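Local coordinates for teichoic acid biosynthesis protein F (Staphylococcus epidermidis, PDB 3L7I) that belongs to the teichoic acid biosynthesis proteins and carries a glycosyltransferase-like domain of the GT-B class, at residues K634-K646 with Y658-P670. Sequence-based numbering, arbitrary orientation.
Sequences KRPQFFFAYDIDK and YMEDLPGPIYTEP
Phe639 and Ile666 pair in parallel at the edge of a Rossmann-like sheet, consistent with the GT-B class: strand 637-640 lies between 618-621 and the short, outermost strand 666-667. The firm evidence is one bond, Tyr667 N to Phe639 O at 2.8 Å, with the donor tilted 34° from the carbonyl plane; Phe639 N to Pro665 O is weak.

The Phe639 side chain can be followed outward. Its CB lies near Pro665 O and Tyr658 OH, a hydroxyl hydrogen-bonded to Asp622 O. With CG anti to the carbonyl carbon (chi1 -60°), CG and CD2 lie along Pro665 O, which is in plane at the ring edge, as is Gly664 N, 3.6 Å from Phe639 CE2. One face receives Leu662 CD1, 4.1 Å from the centroid and 8° off the normal, a CH-pi contact; the same methyl also lies over the centre of the Tyr658 ring, serving two ring faces set at an angle about it. At the tip, Phe639 CE2 and CZ both meet Pro663 CD at 3.5 Å.

On the sheet's other face, Phe638 CD1 touches Pro665 CD, and Leu673 of helix 670-677 packs against both Phe638 and Tyr667. Farther along, where the two side chains cross at about a right angle, Ile644 CG2 meets Thr668 CG2 at 3.7 Å.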
ATOM      1  N   LYS A 634      45.829  45.961   7.883  1.00 63.75           N
ATOM      2  CA  LYS A 634      47.019  46.286   8.693  1.00 64.64           C
ATOM      3  C   LYS A 634      46.732  47.451   9.638  1.00 63.98           C
ATOM      4  O   LYS A 634      47.487  48.413   9.721  1.00 65.19           O
ATOM      5  CB  LYS A 634      48.239  46.593   7.827  1.00 66.86           C
ATOM      6  CG  LYS A 634      48.560  45.535   6.800  1.00 67.94           C
ATOM      7  CD  LYS A 634      49.898  45.786   6.116  1.00 70.49           C
ATOM      8  CE  LYS A 634      49.905  45.226   4.694  1.00 71.82           C
ATOM      9  NZ  LYS A 634      51.255  45.326   4.054  1.00 74.64           N
ATOM     10  N   ARG A 635      45.610  47.361  10.335  1.00 62.31           N
ATOM     11  CA  ARG A 635      45.216  48.394  11.262  1.00 61.80           C
ATOM     12  C   ARG A 635      45.227  47.791  12.661  1.00 61.21           C
ATOM     13  O   ARG A 635      45.276  46.576  12.808  1.00 60.96           O
ATOM     14  CB  ARG A 635      43.832  48.959  10.878  1.00 60.76           C
ATOM     15  CG  ARG A 635      43.878  50.229  10.047  1.00 61.76           C
ATOM     16  CD  ARG A 635      43.421  50.086   8.620  1.00 62.09           C
ATOM     17  NE  ARG A 635      41.994  50.363   8.497  1.00 61.13           N
ATOM     18  CZ  ARG A 635      41.373  50.802   7.394  1.00 61.72           C
ATOM     19  NH1 ARG A 635      40.057  50.977   7.428  1.00 60.96           N
ATOM     20  NH2 ARG A 635      42.033  51.055   6.265  1.00 63.31           N
ATOM     21  N   PRO A 636      45.200  48.639  13.698  1.00 61.29           N
ATOM     22  CA  PRO A 636      45.231  48.161  15.085  1.00 61.11           C
ATOM     23  C   PRO A 636      43.999  47.344  15.451  1.00 59.64           C
ATOM     24  O   PRO A 636      42.886  47.776  15.169  1.00 58.72           O
ATOM     25  CB  PRO A 636      45.220  49.456  15.903  1.00 61.65           C
ATOM     26  CG  PRO A 636      45.670  50.504  14.973  1.00 62.60           C
ATOM     27  CD  PRO A 636      45.184  50.108  13.629  1.00 61.92           C
ATOM     28  N   GLN A 637      44.198  46.186  16.067  1.00 59.70           N
ATOM     29  CA  GLN A 637      43.090  45.457  16.660  1.00 58.72           C
ATOM     30  C   GLN A 637      43.331  45.375  18.164  1.00 59.35           C
ATOM     31  O   GLN A 637      44.474  45.470  18.611  1.00 60.61           O
ATOM     32  CB  GLN A 637      42.945  44.059  16.061  1.00 58.53           C
ATOM     33  CG  GLN A 637      43.048  44.002  14.552  1.00 58.53           C
ATOM     34  CD  GLN A 637      42.489  42.709  13.975  1.00 58.31           C
ATOM     35  OE1 GLN A 637      41.625  42.066  14.582  1.00 57.80           O
ATOM     36  NE2 GLN A 637      42.963  42.332  12.786  1.00 58.94           N
ATOM     37  N   PHE A 638      42.244  45.240  18.925  1.00 58.74           N
ATOM     38  CA  PHE A 638      42.269  45.052  20.372  1.00 59.51           C
ATOM     39  C   PHE A 638      41.437  43.828  20.703  1.00 59.17           C
ATOM     40  O   PHE A 638      40.565  43.421  19.919  1.00 58.20           O
ATOM     41  CB  PHE A 638      41.667  46.260  21.083  1.00 59.56           C
ATOM     42  CG  PHE A 638      42.487  47.506  20.956  1.00 60.32           C
ATOM     43  CD1 PHE A 638      43.482  47.806  21.897  1.00 61.93           C
ATOM     44  CD2 PHE A 638      42.280  48.390  19.902  1.00 59.77           C
ATOM     45  CE1 PHE A 638      44.246  48.964  21.787  1.00 62.97           C
ATOM     46  CE2 PHE A 638      43.045  49.542  19.799  1.00 60.79           C
ATOM     47  CZ  PHE A 638      44.022  49.827  20.739  1.00 62.38           C
ATOM     48  N   PHE A 639      41.686  43.255  21.872  1.00 60.24           N
ATOM     49  CA  PHE A 639      41.075  41.991  22.237  1.00 60.41           C
ATOM     50  C   PHE A 639      40.625  42.018  23.670  1.00 61.36           C
ATOM     51  O   PHE A 639      41.394  41.777  24.590  1.00 62.85           O
ATOM     52  CB  PHE A 639      42.040  40.845  21.941  1.00 61.27           C
ATOM     53  CG  PHE A 639      42.413  40.786  20.503  1.00 60.59           C
ATOM     54  CD1 PHE A 639      41.552  40.189  19.577  1.00 59.70           C
ATOM     55  CD2 PHE A 639      43.556  41.423  20.047  1.00 61.03           C
ATOM     56  CE1 PHE A 639      41.855  40.177  18.222  1.00 59.32           C
ATOM     57  CE2 PHE A 639      43.865  41.417  18.693  1.00 60.65           C
ATOM     58  CZ  PHE A 639      43.017  40.786  17.777  1.00 59.79           C
ATOM     59  N   PHE A 640      39.359  42.343  23.841  1.00 60.72           N
ATOM     60  CA  PHE A 640      38.772  42.546  25.149  1.00 61.73           C
ATOM     61  C   PHE A 640      38.253  41.209  25.711  1.00 62.60           C
ATOM     62  O   PHE A 640      37.050  40.980  25.830  1.00 62.44           O
ATOM     63  CB  PHE A 640      37.663  43.565  24.979  1.00 60.88           C
ATOM     64  CG  PHE A 640      36.925  43.869  26.213  1.00 62.01           C
ATOM     65  CD1 PHE A 640      35.552  44.034  26.177  1.00 61.66           C
ATOM     66  CD2 PHE A 640      37.584  44.021  27.414  1.00 63.70           C
ATOM     67  CE1 PHE A 640      34.839  44.345  27.332  1.00 62.99           C
ATOM     68  CE2 PHE A 640      36.878  44.335  28.577  1.00 65.05           C
ATOM     69  CZ  PHE A 640      35.503  44.491  28.537  1.00 64.69           C
ATOM     70  N   ALA A 641      39.180  40.321  26.038  1.00 63.77           N
ATOM     71  CA  ALA A 641      38.837  39.030  26.619  1.00 65.03           C
ATOM     72  C   ALA A 641      38.524  39.142  28.115  1.00 66.82           C
ATOM     73  O   ALA A 641      39.339  38.785  28.956  1.00 68.63           O
ATOM     74  CB  ALA A 641      39.967  38.033  26.384  1.00 65.94           C
ATOM     75  N   TYR A 642      37.336  39.625  28.445  1.00 66.60           N
ATOM     76  CA  TYR A 642      36.988  39.824  29.841  1.00 68.51           C
ATOM     77  C   TYR A 642      36.684  38.514  30.544  1.00 70.38           C
ATOM     78  O   TYR A 642      36.913  38.378  31.742  1.00 72.60           O
ATOM     79  CB  TYR A 642      35.826  40.808  29.984  1.00 68.00           C
ATOM     80  CG  TYR A 642      34.579  40.453  29.210  1.00 66.85           C
ATOM     81  CD1 TYR A 642      34.344  40.995  27.944  1.00 64.76           C
ATOM     82  CD2 TYR A 642      33.622  39.612  29.752  1.00 68.17           C
ATOM     83  CE1 TYR A 642      33.203  40.688  27.228  1.00 64.01           C
ATOM     84  CE2 TYR A 642      32.472  39.292  29.049  1.00 67.44           C
ATOM     85  CZ  TYR A 642      32.262  39.834  27.784  1.00 65.36           C
ATOM     86  OH  TYR A 642      31.109  39.512  27.088  1.00 64.94           O
ATOM     87  N   ASP A 643      36.178  37.545  29.798  1.00 69.77           N
ATOM     88  CA  ASP A 643      35.870  36.239  30.382  1.00 71.76           C
ATOM     89  C   ASP A 643      36.952  35.215  30.087  1.00 72.44           C
ATOM     90  O   ASP A 643      36.761  34.028  30.294  1.00 73.98           O
ATOM     91  CB  ASP A 643      34.513  35.723  29.903  1.00 71.38           C
ATOM     92  CG  ASP A 643      34.386  35.721  28.394  1.00 69.10           C
ATOM     93  OD1 ASP A 643      35.341  36.137  27.700  1.00 67.77           O
ATOM     94  OD2 ASP A 643      33.322  35.293  27.902  1.00 68.91           O
ATOM     95  N   ILE A 644      38.097  35.696  29.627  1.00 71.57           N
ATOM     96  CA  ILE A 644      39.188  34.840  29.219  1.00 72.20           C
ATOM     97  C   ILE A 644      39.565  33.733  30.218  1.00 75.14           C
ATOM     98  O   ILE A 644      40.203  32.757  29.834  1.00 75.98           O
ATOM     99  CB  ILE A 644      40.427  35.670  28.911  1.00 71.57           C
ATOM    100  CG1 ILE A 644      41.438  34.831  28.119  1.00 71.84           C
ATOM    101  CG2 ILE A 644      41.010  36.220  30.192  1.00 73.44           C
ATOM    102  CD1 ILE A 644      42.574  35.639  27.557  1.00 71.11           C
ATOM    103  N   ASP A 645      39.185  33.861  31.486  1.00 93.18           N
ATOM    104  CA  ASP A 645      39.483  32.793  32.442  1.00 97.59           C
ATOM    105  C   ASP A 645      38.492  31.651  32.287  1.00 95.68           C
ATOM    106  O   ASP A 645      38.868  30.481  32.262  1.00 97.26           O
ATOM    107  CB  ASP A 645      39.458  33.313  33.870  1.00102.35           C
ATOM    108  CG  ASP A 645      40.107  34.664  33.992  1.00103.84           C
ATOM    109  OD1 ASP A 645      41.154  34.758  34.674  1.00109.51           O
ATOM    110  OD2 ASP A 645      39.579  35.635  33.384  1.00 99.79           O
ATOM    111  N   LYS A 646      37.217  31.992  32.189  1.00100.51           N
ATOM    112  CA  LYS A 646      36.204  30.991  31.916  1.00 98.90           C
ATOM    113  C   LYS A 646      36.655  30.114  30.755  1.00 97.27           C
ATOM    114  O   LYS A 646      36.631  28.895  30.857  1.00 99.07           O
ATOM    115  CB  LYS A 646      34.860  31.656  31.600  1.00 95.74           C
ATOM    116  CG  LYS A 646      34.237  32.400  32.785  1.00 98.07           C
ATOM    117  CD  LYS A 646      32.880  33.018  32.431  1.00 95.50           C
ATOM    118  CE  LYS A 646      31.757  31.974  32.454  1.00 95.85           C
ATOM    119  NZ  LYS A 646      30.484  32.535  31.907  1.00 93.68           N
ATOM    120  N   TYR A 658      46.777  31.927  20.994  1.00 81.14           N
ATOM    121  CA  TYR A 658      46.097  33.180  21.323  1.00 79.50           C
ATOM    122  C   TYR A 658      46.871  34.098  22.265  1.00 81.49           C
ATOM    123  O   TYR A 658      46.881  35.324  22.094  1.00 81.17           O
ATOM    124  CB  TYR A 658      44.768  32.851  21.983  1.00 77.15           C
ATOM    125  CG  TYR A 658      43.815  34.009  22.150  1.00 75.04           C
ATOM    126  CD1 TYR A 658      42.856  34.276  21.189  1.00 72.54           C
ATOM    127  CD2 TYR A 658      43.846  34.801  23.283  1.00 75.65           C
ATOM    128  CE1 TYR A 658      41.965  35.310  21.336  1.00 70.72           C
ATOM    129  CE2 TYR A 658      42.960  35.853  23.446  1.00 73.83           C
ATOM    130  CZ  TYR A 658      42.011  36.102  22.465  1.00 71.36           C
ATOM    131  OH  TYR A 658      41.110  37.142  22.609  1.00 69.65           O
ATOM    132  N   MET A 659      47.493  33.499  23.278  1.00 86.21           N
ATOM    133  CA  MET A 659      48.197  34.263  24.276  1.00 87.62           C
ATOM    134  C   MET A 659      49.323  35.068  23.662  1.00 90.16           C
ATOM    135  O   MET A 659      49.738  36.084  24.212  1.00 90.49           O
ATOM    136  CB  MET A 659      48.733  33.337  25.357  1.00 90.56           C
ATOM    137  CG  MET A 659      48.171  33.645  26.721  1.00 88.97           C
ATOM    138  SD  MET A 659      46.436  34.078  26.619  1.00 83.59           S
ATOM    139  CE  MET A 659      45.699  32.743  27.567  1.00 83.79           C
ATOM    140  N   GLU A 660      49.808  34.633  22.510  1.00125.77           N
ATOM    141  CA  GLU A 660      50.992  35.254  21.948  1.00129.21           C
ATOM    142  C   GLU A 660      50.710  36.012  20.661  1.00127.83           C
ATOM    143  O   GLU A 660      50.357  37.194  20.674  1.00125.71           O
ATOM    144  CB  GLU A 660      52.056  34.187  21.707  1.00134.19           C
ATOM    145  CG  GLU A 660      53.440  34.594  22.162  1.00138.71           C
ATOM    146  CD  GLU A 660      54.137  33.491  22.929  1.00142.31           C
ATOM    147  OE1 GLU A 660      53.767  32.311  22.735  1.00142.79           O
ATOM    148  OE2 GLU A 660      55.042  33.808  23.731  1.00144.78           O
ATOM    149  N   ASP A 661      50.847  35.299  19.553  1.00 94.30           N
ATOM    150  CA  ASP A 661      50.885  35.896  18.228  1.00 94.50           C
ATOM    151  C   ASP A 661      49.551  36.377  17.648  1.00 89.67           C
ATOM    152  O   ASP A 661      49.089  35.858  16.636  1.00 89.19           O
ATOM    153  CB  ASP A 661      51.562  34.921  17.252  1.00 98.63           C
ATOM    154  CG  ASP A 661      50.911  33.550  17.249  1.00 97.77           C
ATOM    155  OD1 ASP A 661      49.664  33.495  17.266  1.00 93.18           O
ATOM    156  OD2 ASP A 661      51.641  32.535  17.231  1.00101.89           O
ATOM    157  N   LEU A 662      48.940  37.377  18.276  1.00 83.77           N
ATOM    158  CA  LEU A 662      47.870  38.129  17.612  1.00 81.05           C
ATOM    159  C   LEU A 662      48.239  39.619  17.499  1.00 81.78           C
ATOM    160  O   LEU A 662      49.151  40.091  18.192  1.00 84.05           O
ATOM    161  CB  LEU A 662      46.475  37.869  18.219  1.00 78.20           C
ATOM    162  CG  LEU A 662      46.193  38.118  19.685  1.00 78.14           C
ATOM    163  CD1 LEU A 662      44.871  37.487  20.096  1.00 75.61           C
ATOM    164  CD2 LEU A 662      47.371  37.570  20.521  1.00 81.11           C
ATOM    165  N   PRO A 663      47.541  40.349  16.613  1.00 79.97           N
ATOM    166  CA  PRO A 663      48.000  41.639  16.086  1.00 80.91           C
ATOM    167  C   PRO A 663      47.897  42.777  17.083  1.00 80.98           C
ATOM    168  O   PRO A 663      48.366  43.868  16.779  1.00 82.06           O
ATOM    169  CB  PRO A 663      47.015  41.932  14.949  1.00 78.54           C
ATOM    170  CG  PRO A 663      45.907  40.956  15.083  1.00 76.11           C
ATOM    171  CD  PRO A 663      46.123  40.122  16.305  1.00 76.81           C
ATOM    172  N   GLY A 664      47.269  42.537  18.228  1.00 79.91           N
ATOM    173  CA  GLY A 664      47.073  43.570  19.226  1.00 79.91           C
ATOM    174  C   GLY A 664      47.099  43.028  20.638  1.00 80.48           C
ATOM    175  O   GLY A 664      47.172  41.827  20.859  1.00 80.68           O
ATOM    176  N   PRO A 665      47.005  43.923  21.613  1.00 80.80           N
ATOM    177  CA  PRO A 665      47.097  43.563  23.034  1.00 81.70           C
ATOM    178  C   PRO A 665      45.832  42.851  23.549  1.00 79.31           C
ATOM    179  O   PRO A 665      44.763  43.063  22.987  1.00 76.83           O
ATOM    180  CB  PRO A 665      47.219  44.928  23.725  1.00 82.47           C
ATOM    181  CG  PRO A 665      47.048  45.984  22.611  1.00 81.64           C
ATOM    182  CD  PRO A 665      46.549  45.304  21.412  1.00 79.90           C
ATOM    183  N   ILE A 666      45.937  42.035  24.592  1.00 80.14           N
ATOM    184  CA  ILE A 666      44.733  41.496  25.225  1.00 78.12           C
ATOM    185  C   ILE A 666      44.379  42.332  26.441  1.00 78.32           C
ATOM    186  O   ILE A 666      45.204  42.522  27.320  1.00 80.63           O
ATOM    187  CB  ILE A 666      44.907  40.031  25.700  1.00 78.83           C
ATOM    188  CG1 ILE A 666      45.263  39.119  24.522  1.00 78.78           C
ATOM    189  CG2 ILE A 666      43.638  39.554  26.431  1.00 76.90           C
ATOM    190  CD1 ILE A 666      45.654  37.735  24.917  1.00 79.97           C
ATOM    191  N   TYR A 667      43.158  42.836  26.506  1.00 76.04           N
ATOM    192  CA  TYR A 667      42.736  43.547  27.705  1.00 76.25           C
ATOM    193  C   TYR A 667      41.649  42.748  28.411  1.00 74.83           C
ATOM    194  O   TYR A 667      40.756  42.216  27.770  1.00 72.67           O
ATOM    195  CB  TYR A 667      42.242  44.966  27.363  1.00 75.21           C
ATOM    196  CG  TYR A 667      43.342  46.001  27.207  1.00 77.25           C
ATOM    197  CD1 TYR A 667      43.833  46.699  28.302  1.00 79.16           C
ATOM    198  CD2 TYR A 667      43.883  46.282  25.961  1.00 77.39           C
ATOM    199  CE1 TYR A 667      44.835  47.641  28.160  1.00 81.12           C
ATOM    200  CE2 TYR A 667      44.884  47.218  25.809  1.00 79.38           C
ATOM    201  CZ  TYR A 667      45.358  47.894  26.911  1.00 81.23           C
ATOM    202  OH  TYR A 667      46.355  48.826  26.751  1.00 83.29           O
ATOM    203  N   THR A 668      41.719  42.651  29.727  1.00 76.14           N
ATOM    204  CA  THR A 668      40.652  41.994  30.466  1.00 74.96           C
ATOM    205  C   THR A 668      39.705  43.019  31.099  1.00 74.03           C
ATOM    206  O   THR A 668      38.521  42.753  31.292  1.00 72.29           O
ATOM    207  CB  THR A 668      41.204  40.981  31.509  1.00 76.98           C
ATOM    208  OG1 THR A 668      42.261  41.587  32.283  1.00 79.66           O
ATOM    209  CG2 THR A 668      41.748  39.759  30.807  1.00 77.27           C
ATOM    210  N   GLU A 669      40.217  44.203  31.408  1.00 75.29           N
ATOM    211  CA  GLU A 669      39.352  45.292  31.851  1.00 74.44           C
ATOM    212  C   GLU A 669      39.195  46.315  30.718  1.00 73.18           C
ATOM    213  O   GLU A 669      40.117  46.546  29.940  1.00 73.98           O
ATOM    214  CB  GLU A 669      39.893  45.945  33.142  1.00 76.79           C
ATOM    215  CG  GLU A 669      40.393  47.400  33.006  1.00 77.69           C
ATOM    216  CD  GLU A 669      41.898  47.513  32.775  1.00 80.01           C
ATOM    217  OE1 GLU A 669      42.478  46.624  32.115  1.00 80.20           O
ATOM    218  OE2 GLU A 669      42.509  48.496  33.252  1.00 81.77           O
ATOM    219  N   PRO A 670      38.017  46.929  30.611  1.00 71.32           N
ATOM    220  CA  PRO A 670      37.751  47.943  29.584  1.00 70.15           C
ATOM    221  C   PRO A 670      38.571  49.224  29.736  1.00 71.88           C
ATOM    222  O   PRO A 670      38.813  49.891  28.743  1.00 71.56           O
ATOM    223  CB  PRO A 670      36.291  48.290  29.849  1.00 68.30           C
ATOM    224  CG  PRO A 670      36.118  47.998  31.328  1.00 69.45           C
ATOM    225  CD  PRO A 670      36.833  46.700  31.455  1.00 70.34           C
TER